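Local coordinates for amino acid ABC superfamily ATP binding cassette transporter, binding protein (PDB 4H5G) that binds L-arginine between its two lobes and probably delivers amino acids to an ABC transporter as the extracellular substrate-binding component, at residues N158-G163 with A183-A188; I103-H108 with S136-Q141; A49-V54 with D216-K221. All blocks are in the same frame, centred on the assembly; numbering follows the deposited sequence. Where two conformers were deposited one is given.

Overall arrangement
The three contacts illustrate how a type II periplasmic-binding-protein fold is built from helices laid on sheets in two lobes. Contacts 1 and 2 lie in the same lobe, their centres about 14 Å apart, and meet in one mixed five-stranded sheet, where strands 103-108 and 185-187 are antiparallel neighbours. Along the chain contact 2 closes before contact 1 opens, and both are nested inside the long loop closed by contact 3. That third contact, between helices 40-52 and 209-225, lies on the opposite side of the chain's centre, about 38 Å from contact 1 and 34 Å from contact 2, centre to centre. It belongs to the other lobe, and the bound arginine sits between the two.

Contact 1: N158-G163 with A183-A188; sequences NELQAG and AGLAVA
Leu185, which gives up the most surface here, sends its two methyl groups to two different residues of the helix end 158-163. Leu185 CD2 meets Leu160 CD2 at 3.9 Å, a methyl-to-methyl contact in which the leucines run alongside one another, pointing opposite ways. Leu185 CD1 lies 4.1 Å from Gln161 NE2, the glutamine side chain standing nearly perpendicular to that of the leucine. This second approach is van der Waals contact with an amide nitrogen, and no hydrogen bond joins the segments. The contact is helix-on-sheet packing of the type II periplasmic-binding-protein fold: helix 153-162 lies over edge strand 185-187, and Leu106 of the adjacent strand 103-108 touches both leucines. Leu160 turns its branch to the strand with CG anti to the backbone N (chi1 170°), while Gln161, extended through CD, lays its amide nitrogen beside the Leu185 methyl. Just beyond, the helix ends in a Schellman motif at Gly163, whose positive phi (86°) suits a residue without a side chain; Gly163 N bonds to Leu160 O at 3.1 Å. The same carbonyl oxygen also accepts a hydrogen bond from NE2 of His108 in strand 103-108.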
loop_
_atom_site.group_PDB
_atom_site.type_symbol
_atom_site.label_atom_id
_atom_site.label_comp_id
_atom_site.label_asym_id
_atom_site.label_seq_id
_atom_site.Cartn_x
_atom_site.Cartn_y
_atom_site.Cartn_z
ATOM N N ASN A 158 -12.072 -9.478 6.750
ATOM C CA ASN A 158 -12.952 -10.124 7.726
ATOM C C ASN A 158 -14.378 -10.240 7.206
ATOM O O ASN A 158 -15.052 -11.238 7.444
ATOM C CB ASN A 158 -12.947 -9.387 9.071
ATOM C CG ASN A 158 -11.694 -9.659 9.888
ATOM O OD1 ASN A 158 -11.019 -10.676 9.709
ATOM N ND2 ASN A 158 -11.381 -8.741 10.799
ATOM N N GLU A 159 -14.839 -9.222 6.486
ATOM C CA GLU A 159 -16.192 -9.270 5.938
ATOM C C GLU A 159 -16.310 -10.291 4.805
ATOM O O GLU A 159 -17.340 -10.954 4.667
ATOM C CB GLU A 159 -16.672 -7.865 5.518
ATOM C CG GLU A 159 -16.818 -6.935 6.722
ATOM C CD GLU A 159 -17.590 -5.654 6.406
ATOM O OE1 GLU A 159 -18.228 -5.581 5.333
ATOM O OE2 GLU A 159 -17.554 -4.719 7.235
ATOM N N LEU A 160 -15.244 -10.433 4.025
ATOM C CA LEU A 160 -15.174 -11.498 3.012
ATOM C C LEU A 160 -15.259 -12.872 3.682
ATOM O O LEU A 160 -16.046 -13.728 3.281
ATOM C CB LEU A 160 -13.876 -11.376 2.208
ATOM C CG LEU A 160 -13.568 -12.560 1.286
ATOM C CD1 LEU A 160 -14.598 -12.654 0.163
ATOM C CD2 LEU A 160 -12.152 -12.484 0.707
ATOM N N GLN A 161 -14.459 -13.079 4.721
ATOM C CA GLN A 161 -14.508 -14.355 5.453
ATOM C C GLN A 161 -15.859 -14.659 6.099
ATOM O O GLN A 161 -16.249 -15.822 6.238
ATOM C CB GLN A 161 -13.380 -14.410 6.485
ATOM C CG GLN A 161 -12.019 -14.325 5.846
ATOM C CD GLN A 161 -10.901 -14.472 6.836
ATOM O OE1 GLN A 161 -10.676 -13.601 7.683
ATOM N NE2 GLN A 161 -10.191 -15.588 6.747
ATOM N N ALA A 162 -16.575 -13.610 6.488
ATOM C CA ALA A 162 -17.889 -13.769 7.118
ATOM C C ALA A 162 -19.010 -13.960 6.091
ATOM O O ALA A 162 -20.139 -14.293 6.445
ATOM C CB ALA A 162 -18.174 -12.587 8.037
ATOM N N GLY A 163 -18.690 -13.738 4.820
ATOM C CA GLY A 163 -19.658 -13.937 3.748
ATOM C C GLY A 163 -20.545 -12.732 3.478
ATOM O O GLY A 163 -21.501 -12.823 2.696
ATOM N N ALA A 183 -6.334 -20.467 4.341
ATOM C CA ALA A 183 -6.818 -21.644 3.607
ATOM C C ALA A 183 -7.931 -21.435 2.565
ATOM O O ALA A 183 -7.867 -21.988 1.463
ATOM C CB ALA A 183 -7.227 -22.741 4.595
ATOM N N GLY A 184 -8.957 -20.665 2.922
ATOM C CA GLY A 184 -10.167 -20.595 2.113
ATOM C C GLY A 184 -10.208 -19.507 1.058
ATOM O O GLY A 184 -11.240 -19.293 0.424
ATOM N N LEU A 185 -9.069 -18.851 0.849
ATOM C CA LEU A 185 -9.000 -17.636 0.032
ATOM C C LEU A 185 -8.143 -17.819 -1.214
ATOM O O LEU A 185 -7.239 -18.657 -1.248
ATOM C CB LEU A 185 -8.482 -16.457 0.859
ATOM C CG LEU A 185 -9.295 -16.230 2.137
ATOM C CD1 LEU A 185 -8.733 -15.074 2.976
ATOM C CD2 LEU A 185 -10.764 -15.995 1.805
ATOM N N ALA A 186 -8.431 -17.023 -2.239
ATOM C CA ALA A 186 -7.721 -17.130 -3.502
ATOM C C ALA A 186 -7.815 -15.834 -4.280
ATOM O O ALA A 186 -8.672 -15.007 -4.012
ATOM C CB ALA A 186 -8.278 -18.285 -4.324
ATOM N N VAL A 187 -6.928 -15.665 -5.247
ATOM C CA VAL A 187 -6.988 -14.506 -6.127
ATOM C C VAL A 187 -7.863 -14.848 -7.333
ATOM O O VAL A 187 -7.649 -15.866 -7.986
ATOM C CB VAL A 187 -5.579 -14.118 -6.578
ATOM C CG1 VAL A 187 -5.621 -12.879 -7.481
ATOM C CG2 VAL A 187 -4.678 -13.888 -5.356
ATOM N N ALA A 188 -8.856 -14.004 -7.616
ATOM C CA ALA A 188 -9.769 -14.220 -8.747
ATOM C C ALA A 188 -8.993 -14.135 -10.060
ATOM O O ALA A 188 -7.961 -13.480 -10.121
ATOM C CB ALA A 188 -10.891 -13.203 -8.721
#

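Contact 2: I103-H108 with S136-Q141; sequences ISFLVH and SMVKEQ. Unlike the reference sequence in segment 103-108: His108 (reference Arg).
Ile103 holds CG1 anti to its carbonyl carbon (chi1 -53°) and extends straight on to CD1, while Met137 reaches out from its helix and bends only at chi3 (70°), which turns the terminal methyl aside after the sulfur. In the conformer given for Ile103, one of two modelled, the two chains therefore reach toward each other tip to tip, spanning the 9.6 Å between Ile103 CA and Met137 CA. In this type II periplasmic-binding-protein fold the pair joins helix 133-141 to strand 103-108 of the five-stranded mixed sheet, with Met194 touching Ile103 and Leu192 touching Met137. Ile103 also lies near the bound arginine, its side chain about 6 Å from the ligand, so this end of the strand borders the ligand region. Farther along, Phe105 CE1 approaches Val138 CG2 obliquely, at 4.4 Å. His169 of strand 167-171 stacks with the Phe105 ring and touches Ile103 and Val138. All four residues that meet here are buried, and every cross-contact is apolar. In that same Ile103 conformer CD1 lies 3.4 Å from Met137 SD, with Met137 CE farther from it at 4.2 Å.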
loop_
_atom_site.group_PDB
_atom_site.type_symbol
_atom_site.label_atom_id
_atom_site.label_comp_id
_atom_site.label_asym_id
_atom_site.label_seq_id
_atom_site.Cartn_x
_atom_site.Cartn_y
_atom_site.Cartn_z
ATOM N N ILE A 103 -3.612 -5.007 -9.924
ATOM C CA ILE A 103 -4.663 -4.915 -8.925
ATOM C C ILE A 103 -5.610 -6.099 -9.130
ATOM O O ILE A 103 -5.952 -6.443 -10.261
ATOM C CB ILE A 103 -5.386 -3.563 -9.028
ATOM C CG1 ILE A 103 -4.338 -2.443 -8.962
ATOM C CG2 ILE A 103 -6.447 -3.442 -7.944
ATOM C CD1 ILE A 103 -4.863 -1.048 -9.103
ATOM N N SER A 104 -5.999 -6.730 -8.025
ATOM C CA SER A 104 -6.709 -8.001 -8.062
ATOM C C SER A 104 -7.889 -8.042 -7.120
ATOM O O SER A 104 -8.043 -7.176 -6.255
ATOM C CB SER A 104 -5.755 -9.127 -7.658
ATOM O OG SER A 104 -4.597 -9.133 -8.455
ATOM N N PHE A 105 -8.704 -9.084 -7.265
ATOM C CA PHE A 105 -9.778 -9.333 -6.313
ATOM C C PHE A 105 -9.420 -10.561 -5.490
ATOM O O PHE A 105 -8.999 -11.580 -6.038
ATOM C CB PHE A 105 -11.098 -9.609 -7.045
ATOM C CG PHE A 105 -11.683 -8.407 -7.725
ATOM C CD1 PHE A 105 -12.477 -7.526 -7.022
ATOM C CD2 PHE A 105 -11.463 -8.170 -9.069
ATOM C CE1 PHE A 105 -13.029 -6.423 -7.650
ATOM C CE2 PHE A 105 -12.008 -7.061 -9.697
ATOM C CZ PHE A 105 -12.793 -6.194 -8.986
ATOM N N LEU A 106 -9.577 -10.455 -4.178
ATOM C CA LEU A 106 -9.468 -11.605 -3.289
ATOM C C LEU A 106 -10.874 -12.172 -3.113
ATOM O O LEU A 106 -11.818 -11.425 -2.831
ATOM C CB LEU A 106 -8.904 -11.157 -1.932
ATOM C CG LEU A 106 -8.626 -12.264 -0.912
ATOM C CD1 LEU A 106 -7.436 -13.132 -1.338
ATOM C CD2 LEU A 106 -8.372 -11.654 0.488
ATOM N N VAL A 107 -11.016 -13.488 -3.303
ATOM C CA VAL A 107 -12.304 -14.171 -3.183
ATOM C C VAL A 107 -12.142 -15.480 -2.404
ATOM O O VAL A 107 -11.032 -15.878 -2.057
ATOM C CB VAL A 107 -12.911 -14.506 -4.576
ATOM C CG1 VAL A 107 -13.247 -13.231 -5.363
ATOM C CG2 VAL A 107 -11.959 -15.430 -5.388
ATOM N N HIS A 108 -13.256 -16.145 -2.138
ATOM C CA HIS A 108 -13.210 -17.496 -1.586
ATOM C C HIS A 108 -12.687 -18.445 -2.653
ATOM O O HIS A 108 -13.021 -18.303 -3.836
ATOM C CB HIS A 108 -14.599 -17.940 -1.130
ATOM C CG HIS A 108 -15.065 -17.267 0.120
ATOM N ND1 HIS A 108 -14.730 -17.721 1.379
ATOM C CD2 HIS A 108 -15.834 -16.169 0.308
ATOM C CE1 HIS A 108 -15.281 -16.933 2.287
ATOM N NE2 HIS A 108 -15.953 -15.980 1.663
ATOM N N SER A 136 -11.660 3.453 -6.348
ATOM C CA SER A 136 -12.040 4.308 -7.475
ATOM C C SER A 136 -12.340 3.482 -8.715
ATOM O O SER A 136 -13.278 3.767 -9.455
ATOM C CB SER A 136 -10.931 5.318 -7.787
ATOM O OG SER A 136 -10.753 6.235 -6.728
ATOM N N MET A 137 -11.520 2.464 -8.940
ATOM C CA MET A 137 -11.661 1.599 -10.110
ATOM C C MET A 137 -13.001 0.881 -10.112
ATOM O O MET A 137 -13.659 0.770 -11.145
ATOM C CB MET A 137 -10.508 0.587 -10.149
ATOM C CG MET A 137 -9.169 1.231 -10.460
ATOM S SD MET A 137 -7.832 0.044 -10.291
ATOM C CE MET A 137 -8.166 -1.026 -11.697
ATOM N N VAL A 138 -13.418 0.396 -8.949
ATOM C CA VAL A 138 -14.720 -0.265 -8.869
ATOM C C VAL A 138 -15.853 0.724 -9.151
ATOM O O VAL A 138 -16.775 0.421 -9.913
ATOM C CB VAL A 138 -14.931 -0.945 -7.504
ATOM C CG1 VAL A 138 -16.360 -1.493 -7.405
ATOM C CG2 VAL A 138 -13.925 -2.084 -7.309
ATOM N N LYS A 139 -15.779 1.906 -8.542
ATOM C CA LYS A 139 -16.800 2.938 -8.765
ATOM C C LYS A 139 -16.922 3.320 -10.231
ATOM O O LYS A 139 -18.026 3.563 -10.723
ATOM C CB LYS A 139 -16.506 4.200 -7.944
ATOM C CG LYS A 139 -16.703 4.046 -6.444
ATOM C CD LYS A 139 -16.548 5.391 -5.736
ATOM C CE LYS A 139 -16.672 5.251 -4.224
ATOM N NZ LYS A 139 -16.417 6.551 -3.531
ATOM N N GLU A 140 -15.786 3.370 -10.920
ATOM C CA GLU A 140 -15.754 3.774 -12.328
ATOM C C GLU A 140 -16.134 2.666 -13.296
ATOM O O GLU A 140 -16.883 2.892 -14.242
ATOM C CB GLU A 140 -14.355 4.250 -12.716
ATOM C CG GLU A 140 -13.906 5.551 -12.124
ATOM C CD GLU A 140 -12.674 6.065 -12.840
ATOM O OE1 GLU A 140 -12.704 6.123 -14.086
ATOM O OE2 GLU A 140 -11.671 6.380 -12.168
ATOM N N GLN A 141 -15.592 1.474 -13.069
ATOM C CA GLN A 141 -15.710 0.400 -14.050
ATOM C C GLN A 141 -16.847 -0.555 -13.724
ATOM O O GLN A 141 -17.343 -1.263 -14.593
ATOM C CB GLN A 141 -14.380 -0.348 -14.192
ATOM C CG GLN A 141 -13.208 0.552 -14.580
ATOM C CD GLN A 141 -11.942 -0.232 -14.884
ATOM O OE1 GLN A 141 -11.991 -1.316 -15.473
ATOM N NE2 GLN A 141 -10.802 0.309 -14.467
#

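Contact 3: A49-V54 with D216-K221; sequences ADELGV and DKVIQK. With EDO (1,2-ethanediol), chain K.
Glu51 OE2 accepts the shortest polar bond here, 2.8 Å from O1 of a bound 1,2-ethanediol that probably came from the crystallisation liquor. The diol's other hydroxyl, O2, receives a weak hydrogen bond from Lys217 NZ at 2.9 Å. The small molecule thus spans two oppositely charged side chains that do not pair directly, since Glu51 OE2 and Lys217 NZ stay 5.0 Å apart. The carboxylate comes instead against the aliphatic part of the lysine, with Glu51 OE2 3.7 Å from Lys217 CE. A bend at chi4 (67°) turns the ammonium of Lys217 to the diol after an otherwise extended chain. Nearer the backbones, Val218 CG2 touches Glu51 CB and CG, both at 3.7 Å, the two side chains lying antiparallel, flank to flank. Glu51 manages both tasks by setting CG anti to the backbone N (chi1 -170°) and bending at chi2 (74°), which keeps its stem on the valine methyl and sends the carboxylate outward. Two residues on, Gly53 takes a positive phi in the Schellman motif that closes helix 40-52, with Val54 N bonded to Ala49 O. Within the fold the contact joins the end of helix 40-52 to helix 209-225: Val218 also packs on Ala47 and Ile48, Leu52 reaches Leu211 and Val214, and Leu14 of strand 13-18 lies against Ala49 and Leu52.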
loop_
_atom_site.group_PDB
_atom_site.type_symbol
_atom_site.label_atom_id
_atom_site.label_comp_id
_atom_site.label_asym_id
_atom_site.label_seq_id
_atom_site.Cartn_x
_atom_site.Cartn_y
_atom_site.Cartn_z
ATOM N N ALA A 49 16.076 6.574 5.889
ATOM C CA ALA A 49 16.499 7.144 7.176
ATOM C C ALA A 49 17.988 6.930 7.376
ATOM O O ALA A 49 18.697 7.847 7.794
ATOM C CB ALA A 49 15.690 6.528 8.341
ATOM N N ASP A 50 18.469 5.726 7.060
ATOM C CA ASP A 50 19.898 5.412 7.175
ATOM C C ASP A 50 20.759 6.292 6.275
ATOM O O ASP A 50 21.841 6.726 6.661
ATOM C CB ASP A 50 20.172 3.926 6.841
ATOM C CG ASP A 50 19.642 2.968 7.897
ATOM O OD1 ASP A 50 19.301 3.415 9.005
ATOM O OD2 ASP A 50 19.576 1.749 7.613
ATOM N N GLU A 51 20.282 6.536 5.064
ATOM C CA GLU A 51 21.026 7.377 4.124
ATOM C C GLU A 51 21.149 8.794 4.677
ATOM O O GLU A 51 22.194 9.428 4.543
ATOM C CB GLU A 51 20.321 7.405 2.761
ATOM C CG GLU A 51 21.125 8.054 1.645
ATOM C CD GLU A 51 22.262 7.168 1.152
ATOM O OE1 GLU A 51 22.093 5.936 1.103
ATOM O OE2 GLU A 51 23.332 7.700 0.820
ATOM N N LEU A 52 20.083 9.275 5.317
ATOM C CA LEU A 52 20.055 10.634 5.878
ATOM C C LEU A 52 20.792 10.730 7.204
ATOM O O LEU A 52 21.087 11.832 7.679
ATOM C CB LEU A 52 18.611 11.105 6.060
ATOM C CG LEU A 52 17.894 11.445 4.753
ATOM C CD1 LEU A 52 16.387 11.542 4.977
ATOM C CD2 LEU A 52 18.435 12.758 4.168
ATOM N N GLY A 53 21.066 9.574 7.806
ATOM C CA GLY A 53 21.753 9.510 9.090
ATOM C C GLY A 53 20.860 9.850 10.276
ATOM O O GLY A 53 21.329 10.426 11.250
ATOM N N VAL A 54 19.576 9.499 10.186
ATOM C CA VAL A 54 18.611 9.802 11.256
ATOM C C VAL A 54 17.797 8.573 11.646
ATOM O O VAL A 54 17.802 7.559 10.940
ATOM C CB VAL A 54 17.638 10.936 10.854
ATOM C CG1 VAL A 54 18.400 12.229 10.553
ATOM C CG2 VAL A 54 16.771 10.523 9.649
ATOM N N ASP A 216 14.999 9.384 -4.126
ATOM C CA ASP A 216 15.188 8.782 -5.454
ATOM C C ASP A 216 16.496 8.011 -5.542
ATOM O O ASP A 216 16.576 6.958 -6.184
ATOM C CB ASP A 216 15.137 9.869 -6.551
ATOM C CG ASP A 216 13.724 10.392 -6.808
ATOM O OD1 ASP A 216 12.750 9.777 -6.326
ATOM O OD2 ASP A 216 13.590 11.409 -7.519
ATOM N N LYS A 217 17.532 8.539 -4.904
ATOM C CA LYS A 217 18.837 7.882 -4.945
ATOM C C LYS A 217 18.753 6.523 -4.256
ATOM O O LYS A 217 19.250 5.509 -4.769
ATOM C CB LYS A 217 19.891 8.760 -4.262
ATOM C CG LYS A 217 21.228 8.074 -4.064
ATOM C CD LYS A 217 22.139 8.943 -3.208
ATOM C CE LYS A 217 23.424 8.211 -2.882
ATOM N NZ LYS A 217 24.233 8.019 -4.116
ATOM N N VAL A 218 18.106 6.501 -3.095
ATOM C CA VAL A 218 17.961 5.243 -2.356
ATOM C C VAL A 218 17.116 4.245 -3.146
ATOM O O VAL A 218 17.479 3.066 -3.271
ATOM C CB VAL A 218 17.346 5.494 -0.971
ATOM C CG1 VAL A 218 17.039 4.170 -0.262
ATOM C CG2 VAL A 218 18.319 6.328 -0.132
ATOM N N ILE A 219 16.001 4.721 -3.693
ATOM C CA ILE A 219 15.102 3.844 -4.463
ATOM C C ILE A 219 15.771 3.300 -5.717
ATOM O O ILE A 219 15.615 2.121 -6.059
ATOM C CB ILE A 219 13.782 4.559 -4.837
ATOM C CG1 ILE A 219 12.909 4.715 -3.591
ATOM C CG2 ILE A 219 13.007 3.771 -5.898
ATOM C CD1 ILE A 219 11.705 5.603 -3.830
ATOM N N GLN A 220 16.535 4.140 -6.402
ATOM C CA GLN A 220 17.194 3.667 -7.624
ATOM C C GLN A 220 18.179 2.557 -7.286
ATOM O O GLN A 220 18.315 1.568 -8.017
ATOM C CB GLN A 220 17.903 4.809 -8.370
ATOM C CG GLN A 220 18.359 4.398 -9.778
ATOM C CD GLN A 220 17.194 4.000 -10.703
ATOM O OE1 GLN A 220 16.452 4.862 -11.190
ATOM N NE2 GLN A 220 17.035 2.688 -10.945
ATOM N N LYS A 221 18.873 2.713 -6.167
ATOM C CA LYS A 221 19.830 1.687 -5.748
ATOM C C LYS A 221 19.117 0.380 -5.385
ATOM O O LYS A 221 19.578 -0.712 -5.739
ATOM C CB LYS A 221 20.647 2.214 -4.569
ATOM C CG LYS A 221 21.358 1.149 -3.780
ATOM C CD LYS A 221 22.695 0.843 -4.370
ATOM C CE LYS A 221 23.652 0.429 -3.264
ATOM N NZ LYS A 221 25.059 0.471 -3.746
HETATM C C1 EDO K . 26.799 6.770 -0.836
HETATM O O1 EDO K . 25.901 7.679 -0.181
HETATM C C2 EDO K . 26.233 6.293 -2.168
HETATM O O2 EDO K . 26.847 6.992 -3.260
#